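Long-range contact in hypothetical protein (Pyrococcus furiosus, PDB 2FZF), which is of unknown function but belongs to the rubrerythrin family of the ferritin clan, whose four-helix bundles commonly hold a carboxylate-bridged di-iron centre: residues A[117-128]-A[140-151]. Sequence-based numbering, arbitrary orientation.
Sequences EEIAAEFYLKLE and MRYLADMERGHY
With CG anti to the carbonyl carbon in both Tyr124 (chi1 -68°) and Glu147 (chi1 -73°), each side chain enters the seam between helices 103-129 and 134-164 as a knob in a hole of the other helix; a bend at chi2 (-65°) sets the Glu147 carboxylate against Ala120 and Glu117. Leu143 CB lies over one face of the Tyr124 ring, 3.9 Å from its centroid, a CH-pi contact; Glu147 CG meets the ring edge in plane, 3.8 Å from Tyr124 CE2. The twice-bent Met140 chain sets its CE methyl against both Tyr124 CD1 and Leu127 CD2. Tyr124 OH reaches on to Glu32 of helix 21-44; an alanine in place of Tyr124 would probably leave Glu32 without that hydrogen bond and open a gap beside Leu143 and Met140. Ala121 and Ala144, their CA atoms 4.0 Å apart, bring the antiparallel helices together, the axes approaching to 7.7 Å. Near Glu159 of the second subunit, which packs on Arg141, Arg141 NH2 gives Glu128 OE1 a weak, 3.4 Å salt-bridging hydrogen bond, the carboxylate oxygen lying at the guanidinium edge. Toward the other end the Glu117 and Glu147 carboxylates stand nearly perpendicular, Glu117 OE1 3.4 Å from Glu147 OE2, with Glu62 close to both and Glu147 OE1 at the His150 ring edge, in its plane. This carboxylate cluster beside a histidine is consistent with the di-iron site of rubrerythrin relatives.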
# COMPACT_ATOMS: atom_id res chain seq x y z
N GLU A 117 1.84 -10.67 4.88
CA GLU A 117 2.27 -9.81 3.78
C GLU A 117 3.74 -9.44 3.97
O GLU A 117 4.48 -9.22 3.01
CB GLU A 117 1.40 -8.56 3.69
CG GLU A 117 -0.10 -8.81 3.51
CD GLU A 117 -0.47 -9.38 2.15
OE1 GLU A 117 -0.33 -10.60 1.95
OE2 GLU A 117 -0.89 -8.60 1.28
N GLU A 118 4.14 -9.37 5.23
CA GLU A 118 5.50 -9.05 5.60
C GLU A 118 6.40 -10.15 5.06
O GLU A 118 7.32 -9.88 4.28
CB GLU A 118 5.64 -8.97 7.12
CG GLU A 118 7.03 -8.64 7.62
CD GLU A 118 7.13 -8.66 9.14
OE1 GLU A 118 6.89 -9.73 9.74
OE2 GLU A 118 7.44 -7.60 9.73
N ILE A 119 6.14 -11.39 5.45
CA ILE A 119 6.98 -12.47 4.96
C ILE A 119 6.90 -12.65 3.45
O ILE A 119 7.88 -13.04 2.84
CB ILE A 119 6.67 -13.83 5.67
CG1 ILE A 119 7.26 -13.83 7.09
CG2 ILE A 119 7.31 -14.99 4.90
CD1 ILE A 119 6.43 -13.07 8.10
N ALA A 120 5.75 -12.35 2.84
CA ALA A 120 5.57 -12.50 1.39
C ALA A 120 6.43 -11.56 0.54
O ALA A 120 7.09 -12.00 -0.42
CB ALA A 120 4.11 -12.33 1.02
N ALA A 121 6.43 -10.28 0.87
CA ALA A 121 7.22 -9.32 0.12
C ALA A 121 8.70 -9.67 0.30
O ALA A 121 9.47 -9.63 -0.66
CB ALA A 121 6.95 -7.90 0.61
N GLU A 122 9.08 -10.02 1.53
CA GLU A 122 10.47 -10.38 1.82
C GLU A 122 10.86 -11.64 1.06
O GLU A 122 12.03 -11.84 0.72
CB GLU A 122 10.66 -10.58 3.32
CG GLU A 122 12.02 -11.11 3.72
CD GLU A 122 12.28 -10.99 5.22
OE1 GLU A 122 11.28 -11.06 6.00
OE2 GLU A 122 13.47 -10.84 5.62
N PHE A 123 9.86 -12.48 0.81
CA PHE A 123 10.01 -13.73 0.07
C PHE A 123 10.30 -13.38 -1.41
O PHE A 123 11.31 -13.80 -1.97
CB PHE A 123 8.72 -14.57 0.23
CG PHE A 123 8.77 -15.94 -0.41
CD1 PHE A 123 8.52 -16.11 -1.77
CD2 PHE A 123 9.03 -17.08 0.36
CE1 PHE A 123 8.52 -17.38 -2.35
CE2 PHE A 123 9.03 -18.35 -0.21
CZ PHE A 123 8.78 -18.50 -1.57
N TYR A 124 9.42 -12.59 -2.02
CA TYR A 124 9.59 -12.20 -3.41
C TYR A 124 10.85 -11.38 -3.66
O TYR A 124 11.28 -11.21 -4.81
CB TYR A 124 8.38 -11.42 -3.87
CG TYR A 124 7.14 -12.26 -3.97
CD1 TYR A 124 7.14 -13.46 -4.67
CD2 TYR A 124 5.95 -11.82 -3.39
CE1 TYR A 124 5.98 -14.21 -4.82
CE2 TYR A 124 4.79 -12.56 -3.52
CZ TYR A 124 4.81 -13.76 -4.24
OH TYR A 124 3.64 -14.45 -4.42
N LEU A 125 11.42 -10.85 -2.58
CA LEU A 125 12.64 -10.06 -2.66
C LEU A 125 13.80 -11.02 -2.86
O LEU A 125 14.72 -10.76 -3.64
CB LEU A 125 12.86 -9.30 -1.35
CG LEU A 125 12.47 -7.82 -1.40
CD1 LEU A 125 12.63 -7.18 -0.02
CD2 LEU A 125 13.34 -7.12 -2.44
N LYS A 126 13.75 -12.14 -2.14
CA LYS A 126 14.78 -13.15 -2.24
C LYS A 126 14.65 -13.89 -3.56
O LYS A 126 15.63 -14.03 -4.30
CB LYS A 126 14.69 -14.15 -1.08
CG LYS A 126 15.63 -15.37 -1.24
CD LYS A 126 17.10 -14.98 -1.54
CE LYS A 126 17.93 -16.18 -2.04
NZ LYS A 126 17.96 -17.32 -1.07
N LEU A 127 13.45 -14.35 -3.86
CA LEU A 127 13.19 -15.08 -5.10
C LEU A 127 13.67 -14.24 -6.27
O LEU A 127 14.06 -14.77 -7.31
CB LEU A 127 11.69 -15.37 -5.24
CG LEU A 127 11.29 -16.81 -5.57
CD1 LEU A 127 11.86 -17.75 -4.53
CD2 LEU A 127 9.78 -16.92 -5.62
N GLU A 128 13.64 -12.92 -6.09
CA GLU A 128 14.09 -12.02 -7.14
C GLU A 128 15.56 -12.22 -7.44
O GLU A 128 15.98 -12.20 -8.60
CB GLU A 128 13.87 -10.57 -6.73
CG GLU A 128 14.61 -9.61 -7.64
CD GLU A 128 14.41 -8.18 -7.25
OE1 GLU A 128 14.61 -7.86 -6.06
OE2 GLU A 128 14.05 -7.38 -8.14
N MET A 140 9.19 -10.46 -9.86
CA MET A 140 9.40 -10.69 -8.43
C MET A 140 9.37 -9.37 -7.68
O MET A 140 8.72 -9.25 -6.65
CB MET A 140 10.73 -11.39 -8.21
CG MET A 140 10.58 -12.79 -7.67
SD MET A 140 9.54 -13.81 -8.70
CE MET A 140 8.33 -14.37 -7.54
N ARG A 141 10.08 -8.38 -8.23
CA ARG A 141 10.15 -7.04 -7.66
C ARG A 141 8.75 -6.42 -7.61
O ARG A 141 8.34 -5.86 -6.60
CB ARG A 141 11.08 -6.19 -8.54
CG ARG A 141 11.47 -4.83 -7.97
CD ARG A 141 12.38 -4.96 -6.76
NE ARG A 141 12.87 -3.68 -6.27
CZ ARG A 141 13.91 -3.54 -5.46
NH1 ARG A 141 14.29 -2.33 -5.06
NH2 ARG A 141 14.59 -4.60 -5.05
N TYR A 142 8.00 -6.55 -8.71
CA TYR A 142 6.64 -6.02 -8.79
C TYR A 142 5.75 -6.66 -7.72
O TYR A 142 4.99 -5.97 -7.03
CB TYR A 142 6.06 -6.29 -10.18
CG TYR A 142 4.57 -5.99 -10.32
CD1 TYR A 142 3.61 -6.98 -10.05
CD2 TYR A 142 4.13 -4.71 -10.67
CE1 TYR A 142 2.25 -6.69 -10.13
CE2 TYR A 142 2.77 -4.42 -10.75
CZ TYR A 142 1.83 -5.41 -10.48
OH TYR A 142 0.49 -5.12 -10.54
N LEU A 143 5.86 -7.98 -7.59
CA LEU A 143 5.10 -8.74 -6.61
C LEU A 143 5.49 -8.32 -5.18
O LEU A 143 4.62 -8.07 -4.33
CB LEU A 143 5.32 -10.25 -6.83
CG LEU A 143 4.67 -10.90 -8.06
CD1 LEU A 143 5.25 -12.29 -8.30
CD2 LEU A 143 3.17 -10.98 -7.86
N ALA A 144 6.80 -8.21 -4.92
CA ALA A 144 7.30 -7.79 -3.62
C ALA A 144 6.84 -6.38 -3.21
O ALA A 144 6.42 -6.16 -2.07
CB ALA A 144 8.82 -7.85 -3.61
N ASP A 145 6.91 -5.41 -4.13
CA ASP A 145 6.48 -4.05 -3.83
C ASP A 145 4.98 -3.95 -3.58
O ASP A 145 4.53 -3.19 -2.71
CB ASP A 145 6.93 -3.08 -4.93
CG ASP A 145 8.41 -2.71 -4.81
OD1 ASP A 145 9.03 -3.05 -3.77
OD2 ASP A 145 8.95 -2.08 -5.75
N MET A 146 4.22 -4.71 -4.36
CA MET A 146 2.78 -4.79 -4.21
C MET A 146 2.48 -5.36 -2.82
O MET A 146 1.60 -4.87 -2.13
CB MET A 146 2.18 -5.72 -5.27
CG MET A 146 1.94 -5.09 -6.65
SD MET A 146 1.05 -3.52 -6.53
CE MET A 146 -0.56 -4.02 -5.84
N GLU A 147 3.21 -6.40 -2.42
CA GLU A 147 3.01 -7.01 -1.11
C GLU A 147 3.43 -6.05 -0.00
O GLU A 147 2.75 -5.90 1.02
CB GLU A 147 3.82 -8.31 -1.01
CG GLU A 147 3.27 -9.48 -1.83
CD GLU A 147 1.91 -9.95 -1.33
OE1 GLU A 147 0.90 -9.27 -1.62
OE2 GLU A 147 1.86 -10.99 -0.65
N ARG A 148 4.57 -5.40 -0.22
CA ARG A 148 5.11 -4.44 0.73
C ARG A 148 4.05 -3.36 0.95
O ARG A 148 3.84 -2.90 2.07
CB ARG A 148 6.39 -3.84 0.14
CG ARG A 148 7.21 -2.97 1.08
CD ARG A 148 7.89 -3.77 2.18
NE ARG A 148 8.74 -2.89 3.00
CZ ARG A 148 9.85 -2.30 2.56
NH1 ARG A 148 10.26 -2.50 1.30
NH2 ARG A 148 10.54 -1.49 3.35
N GLY A 149 3.38 -2.96 -0.14
CA GLY A 149 2.34 -1.95 -0.05
C GLY A 149 1.11 -2.42 0.71
O GLY A 149 0.50 -1.65 1.45
N HIS A 150 0.73 -3.69 0.51
CA HIS A 150 -0.43 -4.25 1.20
C HIS A 150 -0.11 -4.31 2.70
O HIS A 150 -1.00 -4.15 3.54
CB HIS A 150 -0.75 -5.64 0.66
CG HIS A 150 -1.15 -5.65 -0.79
ND1 HIS A 150 -1.96 -4.68 -1.35
CD2 HIS A 150 -0.87 -6.53 -1.79
CE1 HIS A 150 -2.16 -4.96 -2.63
NE2 HIS A 150 -1.51 -6.07 -2.92
N TYR A 151 1.16 -4.53 3.02
CA TYR A 151 1.63 -4.60 4.40
C TYR A 151 1.40 -3.27 5.12
O TYR A 151 0.88 -3.24 6.24
CB TYR A 151 3.12 -4.94 4.46
CG TYR A 151 3.74 -4.73 5.83
CD1 TYR A 151 3.37 -5.54 6.91
CD2 TYR A 151 4.64 -3.69 6.06
CE1 TYR A 151 3.89 -5.31 8.19
CE2 TYR A 151 5.16 -3.45 7.33
CZ TYR A 151 4.78 -4.26 8.39
OH TYR A 151 5.29 -4.04 9.65